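Local coordinates for ABC transporter, ATP binding protein (Sulfolobus solfataricus, PDB 1OXV), which drives glucose uptake as the ATP-hydrolysing subunit of the GlcSTUV ABC transporter, coupling nucleotide turnover to sugar transport, at residues N8-F13 against A20-N25; M86-W91 against L163-F168; G31-I36 against V186-G191. All blocks are in the same frame, centred on the assembly; numbering follows the deposited sequence.

All three contacts fall in the ABC-ATPase part of the chain. Contact 1 comes first, joining strands 4-13 and 18-28 of the antiparallel sheet. Contact 3 ties strand 33-37 to helix 174-190; its segments are 150 residues apart at their closest ends, and contact 2 lies between them in sequence. Contacts 2 and 3 both reach the mixed sheet, in which 84-87 and 161-165 are neighbours; their centres are about 15 Å apart. Contacts 1 and 2, about 11 Å apart at their nearest atoms, bring two different sheets to one ATP analogue: contact 1 to adenine and ribose, contact 2 to the gamma phosphate. Contact 3 lies away from this site.

Contact 1: residues N8-F13 against A20-N25; sequences NVSKVF and ALDNVN. With ANP (phosphoaminophosphonic acid-adenylate ester), chain T.
Asn-8 to Phe-13 and Ala-20 to Asn-25 run antiparallel, their end-to-end directions 172° apart, and most of the bonding is backbone to backbone. Val-9 and Val-24 form a hydrogen-bonded pair, with Val-24 N 2.8 Å from Val-9 O. Lys-11 O accepts twice, from Ala-20 N at 2.8 Å and Leu-21 N at 3.3 Å, which marks a classic bulge.

Polar side chains reinforce the ladder. Ser-10 OG, set beside its own backbone N (chi1 -73°), receives Asn-23 N at 2.8 Å and is bonded to two waters, one of which links it to Asp-22 OD2; Asp-22 OD1 forms a salt bridge with Lys-218. At the exposed end, Asn-25 pairs twice with Asn-8: its OD1 takes Asn-8 N at 2.8 Å, and its ND2 gives to Asn-8 OD1 at 3.2 Å, the amide planes standing 88° apart.

Apolar contact is concentrated at the other end. Phe-13 CE1 lies 3.6 Å from Ala-20 CB, and one face of the Phe-13 ring lies under the adenine, ANP C5 over its centre and Phe-13 CD1 3.3 Å from ANP C4. An aromatic residue against adenine, carried on a bulged hairpin of the antiparallel subdomain, is characteristic of the A-loop of ABC ATPases.

Contact 2: residues M86-W91 against L163-F168; sequences MVFQTW and LLDEPF. With ANP (phosphoaminophosphonic acid-adenylate ester), chain T.
Val-87 and Leu-164 sit at the tight centre of this contact, where strands 84-87 and 161-165 run parallel. Val-87 N donates to Leu-163 O at 2.9 Å (169° at the hydrogen), and Asp-165 N returns a bond to Val-87 O at 3.0 Å. On one face Val-87 and Leu-164 lie side by side, with Val-87 CB 3.7 Å from Leu-164 CD2. Behind them Leu-164 meets Val-183 of helix 174-190, while on the other face Leu-163 meets Met-48 and Ala-52 of helix 44-52. Phe-88 also packs closely, its CD1 3.6 Å from Asp-165 CB, with Asp-165 OD2 at the ring edge in plane and ring and carboxylate turned 71° from each other.

The partly exposed rim at Met-86 is looser. Met-86 approaches through its CB, 4.3 Å from Leu-163 CB; its CG falls between backbone N and carbonyl carbon (chi1 37°), and the thioether leads away from the partner strand.

Past the strand ends both segments reach the nucleotide. Gln-89 and Glu-166 lie alongside, pointing the same way. Glu-166 OE2 comes within 3.3 Å of ANP O3G on the gamma phosphate. With an alanine here the carboxylate would be gone, which would probably open a gap beside the gamma phosphate and deprive that side of the site of its acidic group.

Asp-165 OD2 is hydrogen-bonded to Thr-45 OG1 and so probably helps to position that residue of the ATP site. The order Asp-165 then Glu-166, facing Gln-89, fits the Walker B and Q-loop positions of a P-loop fold; an acidic group beside the gamma phosphate, with magnesium nearby, is consistent with an ATP-hydrolysing site.

Contact 3: residues G31-I36 against V186-G191; sequences GERFGI and VQSRLG
Gly-31 and Gly-191 bring the two backbones closest, CA to CA 5.7 Å, both at positive phi, one just ahead of strand 33-37 and the other directly after the last turn of helix 174-190. In the P-loop NTPase fold this strand leads into the Walker A loop, and here a helix flanking the mixed sheet is joined to the start of strand 33-37. The helix closes with Gly-191 N bonded to Gln-187 O at 2.8 Å.

Two long polar side chains carry most of the contact, only 199 Å² in all. Arg-33, extended from CG to NE, reaches across to Gln-187. The CB of Gln-187 already points toward the strand, and an anti chi1 (-173°) with a bend at chi2 brings its OE1 to Arg-33 NE, 2.7 Å away. Arg-33 NH2 adds a weak bond to Gln-187 OE1 at 3.1 Å, a second donor on one oxygen. Guanidinium and amide planes stand 89° apart. The other end of the amide is also held: Gln-187 NE2 bonds Val-192 O, fixing the amide's rotation. Ser-188 OG is already bonded to Lys-184 O; it lies 2.9 Å from Arg-33 NH2, at an angle too poor for a hydrogen bond.

Contact 1: residues N8-F13 against A20-N25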
loop_
_atom_site.group_PDB
_atom_site.type_symbol
_atom_site.label_atom_id
_atom_site.label_comp_id
_atom_site.label_asym_id
_atom_site.label_seq_id
_atom_site.Cartn_x
_atom_site.Cartn_y
_atom_site.Cartn_z
ATOM N N ASN A 8 19.954 -7.731 0.161
ATOM C CA ASN A 8 20.626 -6.895 1.157
ATOM C C ASN A 8 20.871 -5.468 0.702
ATOM O O ASN A 8 21.949 -4.927 0.915
ATOM C CB ASN A 8 21.966 -7.497 1.570
ATOM C CG ASN A 8 21.851 -8.904 2.075
ATOM O OD1 ASN A 8 21.085 -9.186 2.993
ATOM N ND2 ASN A 8 22.626 -9.807 1.482
ATOM N N VAL A 9 19.861 -4.848 0.115
ATOM C CA VAL A 9 20.008 -3.505 -0.400
ATOM C C VAL A 9 19.826 -2.424 0.666
ATOM O O VAL A 9 18.834 -2.378 1.409
ATOM C CB VAL A 9 19.085 -3.266 -1.573
ATOM C CG1 VAL A 9 19.044 -1.777 -1.935
ATOM C CG2 VAL A 9 19.557 -4.090 -2.765
ATOM N N SER A 10 20.827 -1.566 0.727
ATOM C CA SER A 10 20.844 -0.413 1.612
ATOM C C SER A 10 21.143 0.809 0.750
ATOM O O SER A 10 21.775 0.697 -0.305
ATOM C CB SER A 10 21.920 -0.570 2.697
ATOM O OG SER A 10 21.554 -1.524 3.671
ATOM N N LYS A 11 20.646 1.965 1.180
ATOM C CA LYS A 11 20.885 3.239 0.498
ATOM C C LYS A 11 21.025 4.345 1.522
ATOM O O LYS A 11 20.147 4.537 2.368
ATOM C CB LYS A 11 19.728 3.596 -0.434
ATOM C CG LYS A 11 19.889 4.913 -1.184
ATOM C CD LYS A 11 21.095 4.902 -2.112
ATOM C CE LYS A 11 21.262 6.226 -2.823
ATOM N NZ LYS A 11 22.378 6.193 -3.816
ATOM N N VAL A 12 22.106 5.098 1.422
ATOM C CA VAL A 12 22.341 6.189 2.340
ATOM C C VAL A 12 22.412 7.513 1.602
ATOM O O VAL A 12 22.741 7.571 0.422
ATOM C CB VAL A 12 23.626 5.979 3.162
ATOM C CG1 VAL A 12 23.551 4.677 3.920
ATOM C CG2 VAL A 12 24.853 6.005 2.276
ATOM N N PHE A 13 22.045 8.563 2.313
ATOM C CA PHE A 13 22.144 9.932 1.836
ATOM C C PHE A 13 22.885 10.738 2.910
ATOM O O PHE A 13 23.167 10.229 3.994
ATOM C CB PHE A 13 20.754 10.543 1.592
ATOM C CG PHE A 13 19.987 9.898 0.453
ATOM C CD1 PHE A 13 18.822 9.175 0.701
ATOM C CD2 PHE A 13 20.445 9.987 -0.849
ATOM C CE1 PHE A 13 18.112 8.563 -0.349
ATOM C CE2 PHE A 13 19.756 9.385 -1.900
ATOM C CZ PHE A 13 18.592 8.667 -1.654
ATOM N N ALA A 20 18.261 5.561 4.170
ATOM C CA ALA A 20 16.948 5.575 3.523
ATOM C C ALA A 20 16.385 4.162 3.374
ATOM O O ALA A 20 15.168 3.944 3.426
ATOM C CB ALA A 20 17.039 6.269 2.175
ATOM N N LEU A 21 17.281 3.209 3.170
ATOM C CA LEU A 21 16.908 1.799 3.070
ATOM C C LEU A 21 17.971 1.014 3.823
ATOM O O LEU A 21 19.160 1.264 3.661
ATOM C CB LEU A 21 16.845 1.316 1.617
ATOM C CG LEU A 21 15.771 1.908 0.704
ATOM C CD1 LEU A 21 15.957 1.397 -0.707
ATOM C CD2 LEU A 21 14.399 1.571 1.232
ATOM N N ASP A 22 17.541 0.052 4.629
ATOM C CA ASP A 22 18.465 -0.708 5.455
ATOM C C ASP A 22 18.280 -2.209 5.271
ATOM O O ASP A 22 17.313 -2.785 5.762
ATOM C CB ASP A 22 18.226 -0.333 6.917
ATOM C CG ASP A 22 19.215 -0.977 7.860
ATOM O OD1 ASP A 22 19.172 -0.623 9.052
ATOM O OD2 ASP A 22 20.059 -1.835 7.512
ATOM N N ASN A 23 19.235 -2.819 4.579
ATOM C CA ASN A 23 19.281 -4.259 4.342
ATOM C C ASN A 23 17.971 -4.882 3.907
ATOM O O ASN A 23 17.461 -5.810 4.536
ATOM C CB ASN A 23 19.808 -4.964 5.585
ATOM C CG ASN A 23 21.296 -4.749 5.783
ATOM O OD1 ASN A 23 22.115 -5.215 4.990
ATOM N ND2 ASN A 23 21.653 -4.031 6.841
ATOM N N VAL A 24 17.439 -4.365 2.815
ATOM C CA VAL A 24 16.178 -4.825 2.279
ATOM C C VAL A 24 16.331 -6.111 1.480
ATOM O O VAL A 24 17.181 -6.213 0.616
ATOM C CB VAL A 24 15.539 -3.711 1.416
ATOM C CG1 VAL A 24 14.310 -4.224 0.666
ATOM C CG2 VAL A 24 15.163 -2.552 2.302
ATOM N N ASN A 25 15.508 -7.101 1.805
ATOM C CA ASN A 25 15.513 -8.382 1.105
ATOM C C ASN A 25 14.137 -8.746 0.615
ATOM O O ASN A 25 13.186 -8.843 1.394
ATOM C CB ASN A 25 16.029 -9.487 2.026
ATOM C CG ASN A 25 17.513 -9.400 2.235
ATOM O OD1 ASN A 25 18.292 -9.637 1.313
ATOM N ND2 ASN A 25 17.920 -9.030 3.442
HETATM P PG ANP T . 6.666 9.802 0.655
HETATM O O1G ANP T . 5.688 8.750 1.073
HETATM O O2G ANP T . 6.369 11.149 1.248
HETATM O O3G ANP T . 6.637 9.922 -0.816
HETATM P PB ANP T . 9.044 8.069 0.650
HETATM O O1B ANP T . 8.580 6.852 1.344
HETATM O O2B ANP T . 8.887 7.942 -0.821
HETATM N N3B ANP T . 8.181 9.383 1.210
HETATM P PA ANP T . 11.742 8.689 0.235
HETATM O O1A ANP T . 12.276 7.422 -0.337
HETATM O O2A ANP T . 11.537 9.684 -0.829
HETATM O O3A ANP T . 10.506 8.357 1.107
HETATM O "O5'" ANP T . 12.837 9.241 1.134
HETATM C "C5'" ANP T . 13.359 8.376 2.112
HETATM C "C4'" ANP T . 14.328 9.103 3.054
HETATM O "O4'" ANP T . 15.489 9.455 2.329
HETATM C "C3'" ANP T . 13.837 10.435 3.594
HETATM O "O3'" ANP T . 14.459 10.687 4.852
HETATM C "C2'" ANP T . 14.314 11.447 2.579
HETATM O "O2'" ANP T . 14.514 12.747 3.109
HETATM C "C1'" ANP T . 15.647 10.859 2.170
HETATM N N9 ANP T . 16.029 11.158 0.792
HETATM C C8 ANP T . 15.459 10.675 -0.334
HETATM N N7 ANP T . 16.114 11.148 -1.428
HETATM C C5 ANP T . 17.118 11.925 -0.986
HETATM C C6 ANP T . 18.194 12.735 -1.591
HETATM N N6 ANP T . 18.342 12.802 -2.976
HETATM N N1 ANP T . 19.025 13.387 -0.766
HETATM C C2 ANP T . 18.916 13.335 0.567
HETATM N N3 ANP T . 17.949 12.631 1.182
HETATM C C4 ANP T . 17.064 11.924 0.475
HETATM O O HOH W 1 23.303 -3.631 2.662
HETATM O O HOH W 2 22.329 -0.818 6.292
#

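Contact 2: residues M86-W91 against L163-F168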
loop_
_atom_site.group_PDB
_atom_site.type_symbol
_atom_site.label_atom_id
_atom_site.label_comp_id
_atom_site.label_asym_id
_atom_site.label_seq_id
_atom_site.Cartn_x
_atom_site.Cartn_y
_atom_site.Cartn_z
ATOM N N MET A 86 7.627 3.534 -16.208
ATOM C CA MET A 86 7.341 4.138 -14.925
ATOM C C MET A 86 6.364 5.297 -15.020
ATOM O O MET A 86 6.322 6.016 -16.011
ATOM C CB MET A 86 8.633 4.586 -14.234
ATOM C CG MET A 86 9.685 5.136 -15.170
ATOM S SD MET A 86 11.333 5.169 -14.423
ATOM C CE MET A 86 12.365 5.233 -15.879
ATOM N N VAL A 87 5.547 5.408 -13.981
ATOM C CA VAL A 87 4.645 6.537 -13.766
ATOM C C VAL A 87 4.999 7.004 -12.366
ATOM O O VAL A 87 4.629 6.363 -11.376
ATOM C CB VAL A 87 3.165 6.163 -13.834
ATOM C CG1 VAL A 87 2.300 7.371 -13.498
ATOM C CG2 VAL A 87 2.795 5.638 -15.212
ATOM N N PHE A 88 5.751 8.098 -12.267
ATOM C CA PHE A 88 6.236 8.538 -10.959
ATOM C C PHE A 88 5.317 9.478 -10.186
ATOM O O PHE A 88 4.398 10.067 -10.742
ATOM C CB PHE A 88 7.656 9.088 -11.052
ATOM C CG PHE A 88 8.710 8.040 -10.827
ATOM C CD1 PHE A 88 8.785 7.374 -9.612
ATOM C CD2 PHE A 88 9.609 7.703 -11.824
ATOM C CE1 PHE A 88 9.740 6.401 -9.392
ATOM C CE2 PHE A 88 10.566 6.726 -11.609
ATOM C CZ PHE A 88 10.626 6.073 -10.393
ATOM N N GLN A 89 5.584 9.602 -8.887
ATOM C CA GLN A 89 4.721 10.368 -8.006
ATOM C C GLN A 89 4.404 11.740 -8.595
ATOM O O GLN A 89 3.279 12.219 -8.481
ATOM C CB GLN A 89 5.346 10.507 -6.615
ATOM C CG GLN A 89 4.431 10.030 -5.490
ATOM C CD GLN A 89 4.314 11.029 -4.354
ATOM O OE1 GLN A 89 4.727 10.755 -3.227
ATOM N NE2 GLN A 89 3.732 12.185 -4.648
ATOM N N THR A 90 5.392 12.373 -9.225
ATOM C CA THR A 90 5.180 13.696 -9.804
ATOM C C THR A 90 5.261 13.632 -11.313
ATOM O O THR A 90 5.917 14.458 -11.948
ATOM C CB THR A 90 6.208 14.717 -9.269
ATOM O OG1 THR A 90 7.532 14.185 -9.382
ATOM C CG2 THR A 90 6.021 14.957 -7.777
ATOM N N TRP A 91 4.595 12.637 -11.882
ATOM C CA TRP A 91 4.563 12.494 -13.320
ATOM C C TRP A 91 3.901 13.723 -13.899
ATOM O O TRP A 91 3.040 14.333 -13.274
ATOM C CB TRP A 91 3.777 11.247 -13.731
ATOM C CG TRP A 91 2.311 11.302 -13.374
ATOM C CD1 TRP A 91 1.744 10.969 -12.176
ATOM C CD2 TRP A 91 1.232 11.709 -14.224
ATOM N NE1 TRP A 91 0.383 11.145 -12.228
ATOM C CE2 TRP A 91 0.041 11.597 -13.477
ATOM C CE3 TRP A 91 1.150 12.160 -15.545
ATOM C CZ2 TRP A 91 -1.209 11.914 -14.004
ATOM C CZ3 TRP A 91 -0.098 12.466 -16.071
ATOM C CH2 TRP A 91 -1.258 12.346 -15.300
ATOM N N LEU A 163 6.365 0.286 -13.020
ATOM C CA LEU A 163 6.529 0.870 -11.698
ATOM C C LEU A 163 5.597 2.065 -11.513
ATOM O O LEU A 163 5.660 3.042 -12.268
ATOM C CB LEU A 163 7.976 1.334 -11.491
ATOM C CG LEU A 163 9.051 0.293 -11.784
ATOM C CD1 LEU A 163 10.443 0.915 -11.688
ATOM C CD2 LEU A 163 8.940 -0.906 -10.852
ATOM N N LEU A 164 4.756 1.990 -10.487
ATOM C CA LEU A 164 3.825 3.056 -10.181
ATOM C C LEU A 164 4.091 3.619 -8.788
ATOM O O LEU A 164 3.862 2.956 -7.774
ATOM C CB LEU A 164 2.376 2.571 -10.279
ATOM C CG LEU A 164 1.985 1.866 -11.577
ATOM C CD1 LEU A 164 0.509 1.542 -11.580
ATOM C CD2 LEU A 164 2.316 2.720 -12.766
ATOM N N ASP A 165 4.544 4.857 -8.738
ATOM C CA ASP A 165 4.814 5.500 -7.455
ATOM C C ASP A 165 3.672 6.449 -7.098
ATOM O O ASP A 165 3.561 7.552 -7.632
ATOM C CB ASP A 165 6.164 6.234 -7.475
ATOM C CG ASP A 165 6.639 6.641 -6.080
ATOM O OD1 ASP A 165 5.892 6.418 -5.097
ATOM O OD2 ASP A 165 7.758 7.170 -5.872
ATOM N N GLU A 166 2.817 5.994 -6.191
ATOM C CA GLU A 166 1.674 6.765 -5.727
ATOM C C GLU A 166 0.907 7.369 -6.890
ATOM O O GLU A 166 0.807 8.587 -7.002
ATOM C CB GLU A 166 2.124 7.868 -4.774
ATOM C CG GLU A 166 2.959 7.368 -3.610
ATOM C CD GLU A 166 2.790 8.214 -2.360
ATOM O OE1 GLU A 166 1.652 8.661 -2.107
ATOM O OE2 GLU A 166 3.788 8.430 -1.630
ATOM N N PRO A 167 0.300 6.496 -7.687
ATOM C CA PRO A 167 -0.412 6.866 -8.911
ATOM C C PRO A 167 -1.786 7.470 -8.688
ATOM O O PRO A 167 -2.188 8.337 -9.452
ATOM C CB PRO A 167 -0.627 5.520 -9.623
ATOM C CG PRO A 167 -0.092 4.453 -8.725
ATOM C CD PRO A 167 0.201 5.059 -7.405
ATOM N N PHE A 168 -2.501 6.993 -7.673
ATOM C CA PHE A 168 -3.890 7.403 -7.458
ATOM C C PHE A 168 -4.034 8.514 -6.418
ATOM O O PHE A 168 -5.110 8.697 -5.838
ATOM C CB PHE A 168 -4.718 6.180 -7.043
ATOM C CG PHE A 168 -4.364 4.928 -7.803
ATOM C CD1 PHE A 168 -3.855 3.819 -7.149
ATOM C CD2 PHE A 168 -4.523 4.874 -9.172
ATOM C CE1 PHE A 168 -3.523 2.686 -7.857
ATOM C CE2 PHE A 168 -4.195 3.745 -9.877
ATOM C CZ PHE A 168 -3.699 2.651 -9.227
HETATM P PG ANP T . 6.666 9.802 0.655
HETATM O O1G ANP T . 5.688 8.750 1.073
HETATM O O2G ANP T . 6.369 11.149 1.248
HETATM O O3G ANP T . 6.637 9.922 -0.816
HETATM P PB ANP T . 9.044 8.069 0.650
HETATM O O1B ANP T . 8.580 6.852 1.344
HETATM O O2B ANP T . 8.887 7.942 -0.821
HETATM N N3B ANP T . 8.181 9.383 1.210
HETATM P PA ANP T . 11.742 8.689 0.235
HETATM O O1A ANP T . 12.276 7.422 -0.337
HETATM O O2A ANP T . 11.537 9.684 -0.829
HETATM O O3A ANP T . 10.506 8.357 1.107
HETATM O "O5'" ANP T . 12.837 9.241 1.134
HETATM C "C5'" ANP T . 13.359 8.376 2.112
HETATM C "C4'" ANP T . 14.328 9.103 3.054
HETATM O "O4'" ANP T . 15.489 9.455 2.329
HETATM C "C3'" ANP T . 13.837 10.435 3.594
HETATM O "O3'" ANP T . 14.459 10.687 4.852
HETATM C "C2'" ANP T . 14.314 11.447 2.579
HETATM O "O2'" ANP T . 14.514 12.747 3.109
HETATM C "C1'" ANP T . 15.647 10.859 2.170
HETATM N N9 ANP T . 16.029 11.158 0.792
HETATM C C8 ANP T . 15.459 10.675 -0.334
HETATM N N7 ANP T . 16.114 11.148 -1.428
HETATM C C5 ANP T . 17.118 11.925 -0.986
HETATM C C6 ANP T . 18.194 12.735 -1.591
HETATM N N6 ANP T . 18.342 12.802 -2.976
HETATM N N1 ANP T . 19.025 13.387 -0.766
HETATM C C2 ANP T . 18.916 13.335 0.567
HETATM N N3 ANP T . 17.949 12.631 1.182
HETATM C C4 ANP T . 17.064 11.924 0.475
#

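Contact 3: residues G31-I36 against V186-G191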
loop_
_atom_site.group_PDB
_atom_site.type_symbol
_atom_site.label_atom_id
_atom_site.label_comp_id
_atom_site.label_asym_id
_atom_site.label_seq_id
_atom_site.Cartn_x
_atom_site.Cartn_y
_atom_site.Cartn_z
ATOM N N GLY A 31 5.625 -11.435 -13.228
ATOM C CA GLY A 31 4.201 -11.259 -13.484
ATOM C C GLY A 31 3.374 -10.964 -12.239
ATOM O O GLY A 31 2.150 -10.827 -12.302
ATOM N N GLU A 32 4.036 -10.826 -11.107
ATOM C CA GLU A 32 3.334 -10.558 -9.851
ATOM C C GLU A 32 2.908 -9.092 -9.711
ATOM O O GLU A 32 3.560 -8.180 -10.233
ATOM C CB GLU A 32 4.248 -10.928 -8.675
ATOM C CG GLU A 32 3.675 -10.646 -7.296
ATOM C CD GLU A 32 4.458 -11.326 -6.182
ATOM O OE1 GLU A 32 5.700 -11.405 -6.277
ATOM O OE2 GLU A 32 3.838 -11.787 -5.200
ATOM N N ARG A 33 1.800 -8.884 -9.011
ATOM C CA ARG A 33 1.354 -7.551 -8.657
ATOM C C ARG A 33 1.826 -7.367 -7.214
ATOM O O ARG A 33 1.248 -7.954 -6.292
ATOM C CB ARG A 33 -0.160 -7.452 -8.720
ATOM C CG ARG A 33 -0.786 -7.669 -10.098
ATOM C CD ARG A 33 -2.297 -7.854 -10.040
ATOM N NE ARG A 33 -2.892 -7.903 -11.370
ATOM C CZ ARG A 33 -4.161 -8.149 -11.619
ATOM N NH1 ARG A 33 -5.019 -8.372 -10.621
ATOM N NH2 ARG A 33 -4.579 -8.169 -12.874
ATOM N N PHE A 34 2.869 -6.573 -7.023
ATOM C CA PHE A 34 3.466 -6.387 -5.701
ATOM C C PHE A 34 3.358 -4.962 -5.202
ATOM O O PHE A 34 3.724 -4.013 -5.904
ATOM C CB PHE A 34 4.944 -6.790 -5.740
ATOM C CG PHE A 34 5.554 -6.957 -4.377
ATOM C CD1 PHE A 34 5.453 -8.159 -3.701
ATOM C CD2 PHE A 34 6.193 -5.913 -3.760
ATOM C CE1 PHE A 34 5.991 -8.308 -2.428
ATOM C CE2 PHE A 34 6.735 -6.063 -2.504
ATOM C CZ PHE A 34 6.621 -7.278 -1.838
ATOM N N GLY A 35 2.849 -4.807 -3.982
ATOM C CA GLY A 35 2.677 -3.488 -3.418
ATOM C C GLY A 35 3.647 -3.181 -2.285
ATOM O O GLY A 35 4.078 -4.066 -1.570
ATOM N N ILE A 36 4.010 -1.911 -2.157
ATOM C CA ILE A 36 4.802 -1.440 -1.030
ATOM C C ILE A 36 4.010 -0.359 -0.299
ATOM O O ILE A 36 3.575 0.615 -0.902
ATOM C CB ILE A 36 6.131 -0.876 -1.473
ATOM C CG1 ILE A 36 7.012 -1.969 -2.079
ATOM C CG2 ILE A 36 6.845 -0.250 -0.288
ATOM C CD1 ILE A 36 7.806 -2.734 -1.056
ATOM N N VAL A 186 -4.716 -3.474 -17.430
ATOM C CA VAL A 186 -3.573 -3.449 -18.339
ATOM C C VAL A 186 -2.441 -4.359 -17.854
ATOM O O VAL A 186 -1.702 -4.944 -18.635
ATOM C CB VAL A 186 -3.076 -2.006 -18.438
ATOM C CG1 VAL A 186 -4.217 -1.039 -18.136
ATOM C CG2 VAL A 186 -1.951 -1.777 -17.445
ATOM N N GLN A 187 -2.260 -4.596 -16.558
ATOM C CA GLN A 187 -1.269 -5.575 -16.125
ATOM C C GLN A 187 -1.631 -6.955 -16.696
ATOM O O GLN A 187 -0.770 -7.689 -17.139
ATOM C CB GLN A 187 -1.170 -5.627 -14.598
ATOM C CG GLN A 187 -0.058 -6.484 -14.058
ATOM C CD GLN A 187 -0.415 -7.959 -13.996
ATOM O OE1 GLN A 187 -1.547 -8.316 -13.706
ATOM N NE2 GLN A 187 0.551 -8.810 -14.266
ATOM N N SER A 188 -2.914 -7.270 -16.742
ATOM C CA SER A 188 -3.366 -8.549 -17.291
ATOM C C SER A 188 -3.137 -8.622 -18.791
ATOM O O SER A 188 -2.676 -9.634 -19.312
ATOM C CB SER A 188 -4.851 -8.743 -17.020
ATOM O OG SER A 188 -5.092 -8.966 -15.649
ATOM N N ARG A 189 -3.476 -7.548 -19.488
ATOM C CA ARG A 189 -3.332 -7.512 -20.943
ATOM C C ARG A 189 -1.883 -7.683 -21.412
ATOM O O ARG A 189 -1.636 -8.186 -22.510
ATOM C CB ARG A 189 -3.887 -6.192 -21.476
ATOM C CG ARG A 189 -3.639 -5.967 -22.938
ATOM C CD ARG A 189 -4.533 -6.793 -23.840
ATOM N NE ARG A 189 -4.311 -6.484 -25.240
ATOM C CZ ARG A 189 -3.190 -6.735 -25.901
ATOM N NH1 ARG A 189 -2.167 -7.332 -25.300
ATOM N NH2 ARG A 189 -3.094 -6.397 -27.177
ATOM N N LEU A 190 -0.916 -7.262 -20.598
ATOM C CA LEU A 190 0.469 -7.293 -21.037
ATOM C C LEU A 190 1.340 -8.302 -20.296
ATOM O O LEU A 190 2.395 -8.690 -20.786
ATOM C CB LEU A 190 1.070 -5.904 -20.881
ATOM C CG LEU A 190 0.398 -4.822 -21.719
ATOM C CD1 LEU A 190 1.000 -3.482 -21.361
ATOM C CD2 LEU A 190 0.573 -5.128 -23.178
ATOM N N GLY A 191 0.911 -8.688 -19.100
ATOM C CA GLY A 191 1.615 -9.671 -18.298
ATOM C C GLY A 191 2.832 -9.134 -17.560
ATOM O O GLY A 191 3.675 -9.893 -17.112
#